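Local structure of protein yciO (Escherichia coli, 1K7J) at residues P33-Y38 with P124-A129. The protein is of unknown function but probably binds double-stranded RNA. Sequence-based numbering, arbitrary orientation.
Sequences PTDSGY and PSNPIA
P33 meets I128 and N126 where the hairpin turn between strands 30-34 and 37-43 of a YrdC-like fold packs against the start of helix 127-136. The P33 ring lays CG 3.7 Å from CG2 of I128, with CD1 of the same isoleucine nearly as close, the two side chains crossing at about a right angle; L177 also touches the proline. The P33 carbonyl O accepts ND2 of N126, the N-cap residue, at 2.9 Å. This amide N-H arrives from above the carbonyl plane, 61° out of it, and the methyl of A129 lies against the same oxygen. T34 offers its backbone: N126 OD1 sits 3.1 Å from T34 CA, while the T34 hydroxyl turns into the hairpin, where OG1 accepts S36 N in an ST turn and donates to G37 O. D35 reaches across to the residues ahead of the helix. Its CG stands between backbone N and carbonyl carbon (chi1 52°), which brings OD1 2.9 Å from the backbone N of S125, a fairly straight bond (161°) that meets the carboxylate from above its plane. OD2 is held by S36 OG and the backbone N of N96, so both oxygens have donors and the group's rotation is probably fixed. An alanine at D35 would strip these bonds away and is likely to leave the amides of S125 and N96 without their acceptor. Beside the carboxylate, S125 OG comes within 3.1 Å of D35 CB, and OD1 also rests 3.3 Å from P124 CA.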
ATOM      1  N   PRO A  33      -1.402  -8.387   4.222  1.00  7.65           N
ATOM      2  CA  PRO A  33      -2.314  -8.660   3.112  1.00  7.51           C
ATOM      3  C   PRO A  33      -3.226  -7.499   2.740  1.00  7.51           C
ATOM      4  O   PRO A  33      -3.640  -6.728   3.601  1.00  7.52           O
ATOM      5  CB  PRO A  33      -3.116  -9.847   3.628  1.00  7.75           C
ATOM      6  CG  PRO A  33      -3.259  -9.506   5.092  1.00  7.34           C
ATOM      7  CD  PRO A  33      -1.861  -9.049   5.459  1.00  7.92           C
ATOM      8  N   THR A  34      -3.522  -7.375   1.446  1.00  8.08           N
ATOM      9  CA  THR A  34      -4.456  -6.359   0.966  1.00  8.37           C
ATOM     10  C   THR A  34      -5.393  -7.109   0.026  1.00  8.15           C
ATOM     11  O   THR A  34      -5.218  -8.307  -0.207  1.00  8.61           O
ATOM     12  CB  THR A  34      -3.777  -5.215   0.162  1.00  8.68           C
ATOM     13  OG1 THR A  34      -3.420  -5.684  -1.145  1.00  8.76           O
ATOM     14  CG2 THR A  34      -2.539  -4.707   0.885  1.00  9.01           C
ATOM     15  N   ASP A  35      -6.387  -6.413  -0.508  1.00  8.40           N
ATOM     16  CA  ASP A  35      -7.331  -7.032  -1.432  1.00  8.64           C
ATOM     17  C   ASP A  35      -6.645  -7.394  -2.751  1.00  8.66           C
ATOM     18  O   ASP A  35      -7.133  -8.242  -3.497  1.00  8.80           O
ATOM     19  CB  ASP A  35      -8.481  -6.073  -1.713  1.00  8.95           C
ATOM     20  CG  ASP A  35      -7.992  -4.711  -2.148  1.00  9.40           C
ATOM     21  OD1 ASP A  35      -7.669  -3.892  -1.263  1.00  9.54           O
ATOM     22  OD2 ASP A  35      -7.908  -4.473  -3.372  1.00 10.48           O
ATOM     23  N   SER A  36      -5.519  -6.743  -3.036  1.00  9.33           N
ATOM     24  CA  SER A  36      -4.774  -6.994  -4.267  1.00  9.54           C
ATOM     25  C   SER A  36      -3.335  -7.423  -3.986  1.00  9.81           C
ATOM     26  O   SER A  36      -2.388  -6.701  -4.300  1.00  9.56           O
ATOM     27  CB  SER A  36      -4.774  -5.740  -5.147  1.00 10.21           C
ATOM     28  OG  SER A  36      -6.097  -5.346  -5.473  1.00 10.47           O
ATOM     29  N   GLY A  37      -3.184  -8.601  -3.389  1.00 10.08           N
ATOM     30  CA  GLY A  37      -1.865  -9.126  -3.081  1.00  9.47           C
ATOM     31  C   GLY A  37      -1.268  -8.611  -1.785  1.00  9.06           C
ATOM     32  O   GLY A  37      -1.827  -7.733  -1.123  1.00  9.77           O
ATOM     33  N   TYR A  38      -0.123  -9.173  -1.410  1.00  8.44           N
ATOM     34  CA  TYR A  38       0.560  -8.747  -0.196  1.00  8.01           C
ATOM     35  C   TYR A  38       1.297  -7.437  -0.451  1.00  8.18           C
ATOM     36  O   TYR A  38       1.600  -7.095  -1.592  1.00  8.39           O
ATOM     37  CB  TYR A  38       1.527  -9.840   0.271  1.00  8.32           C
ATOM     38  CG  TYR A  38       0.838 -10.894   1.111  1.00  7.62           C
ATOM     39  CD1 TYR A  38       0.645 -10.700   2.480  1.00  7.29           C
ATOM     40  CD2 TYR A  38       0.326 -12.057   0.533  1.00  7.93           C
ATOM     41  CE1 TYR A  38      -0.041 -11.634   3.252  1.00  7.98           C
ATOM     42  CE2 TYR A  38      -0.369 -12.998   1.300  1.00  8.35           C
ATOM     43  CZ  TYR A  38      -0.547 -12.776   2.659  1.00  8.17           C
ATOM     44  OH  TYR A  38      -1.237 -13.693   3.425  1.00  8.10           O
ATOM     45  N   PRO A 124      -7.321   0.127   0.816  1.00  7.64           N
ATOM     46  CA  PRO A 124      -7.555  -1.320   0.763  1.00  7.61           C
ATOM     47  C   PRO A 124      -8.964  -1.673   1.233  1.00  7.85           C
ATOM     48  O   PRO A 124      -9.550  -0.957   2.038  1.00  8.92           O
ATOM     49  CB  PRO A 124      -6.476  -1.869   1.685  1.00  7.79           C
ATOM     50  CG  PRO A 124      -6.411  -0.824   2.755  1.00  7.45           C
ATOM     51  CD  PRO A 124      -6.482   0.485   1.976  1.00  7.29           C
ATOM     52  N   SER A 125      -9.504  -2.782   0.735  1.00  8.17           N
ATOM     53  CA  SER A 125     -10.856  -3.180   1.109  1.00  8.33           C
ATOM     54  C   SER A 125     -10.941  -4.357   2.082  1.00  8.33           C
ATOM     55  O   SER A 125     -12.010  -4.628   2.629  1.00  9.47           O
ATOM     56  CB  SER A 125     -11.653  -3.533  -0.149  1.00  9.15           C
ATOM     57  OG  SER A 125     -11.121  -4.702  -0.756  1.00 11.07           O
ATOM     58  N   ASN A 126      -9.828  -5.050   2.303  1.00  7.78           N
ATOM     59  CA  ASN A 126      -9.839  -6.215   3.188  1.00  7.62           C
ATOM     60  C   ASN A 126      -9.774  -5.876   4.672  1.00  7.79           C
ATOM     61  O   ASN A 126      -9.146  -4.894   5.077  1.00  8.29           O
ATOM     62  CB  ASN A 126      -8.691  -7.155   2.825  1.00  7.80           C
ATOM     63  CG  ASN A 126      -7.343  -6.508   3.006  1.00  7.90           C
ATOM     64  OD1 ASN A 126      -7.050  -5.477   2.397  1.00  8.26           O
ATOM     65  ND2 ASN A 126      -6.507  -7.107   3.849  1.00  7.79           N
ATOM     66  N   PRO A 127     -10.414  -6.705   5.509  1.00  7.77           N
ATOM     67  CA  PRO A 127     -10.442  -6.503   6.959  1.00  7.69           C
ATOM     68  C   PRO A 127      -9.104  -6.316   7.665  1.00  7.31           C
ATOM     69  O   PRO A 127      -8.976  -5.433   8.515  1.00  7.78           O
ATOM     70  CB  PRO A 127     -11.192  -7.734   7.460  1.00  7.77           C
ATOM     71  CG  PRO A 127     -12.167  -7.987   6.350  1.00  8.02           C
ATOM     72  CD  PRO A 127     -11.279  -7.839   5.130  1.00  7.81           C
ATOM     73  N   ILE A 128      -8.106  -7.129   7.335  1.00  7.37           N
ATOM     74  CA  ILE A 128      -6.822  -6.990   8.015  1.00  7.15           C
ATOM     75  C   ILE A 128      -6.165  -5.637   7.755  1.00  6.95           C
ATOM     76  O   ILE A 128      -5.740  -4.963   8.693  1.00  7.23           O
ATOM     77  CB  ILE A 128      -5.852  -8.138   7.636  1.00  7.14           C
ATOM     78  CG1 ILE A 128      -6.337  -9.445   8.274  1.00  7.38           C
ATOM     79  CG2 ILE A 128      -4.438  -7.825   8.120  1.00  7.56           C
ATOM     80  CD1 ILE A 128      -5.520 -10.675   7.883  1.00  6.82           C
ATOM     81  N   ALA A 129      -6.097  -5.226   6.491  1.00  7.43           N
ATOM     82  CA  ALA A 129      -5.479  -3.945   6.164  1.00  7.42           C
ATOM     83  C   ALA A 129      -6.266  -2.802   6.799  1.00  7.13           C
ATOM     84  O   ALA A 129      -5.681  -1.869   7.350  1.00  7.59           O
ATOM     85  CB  ALA A 129      -5.402  -3.766   4.651  1.00  7.57           C
TER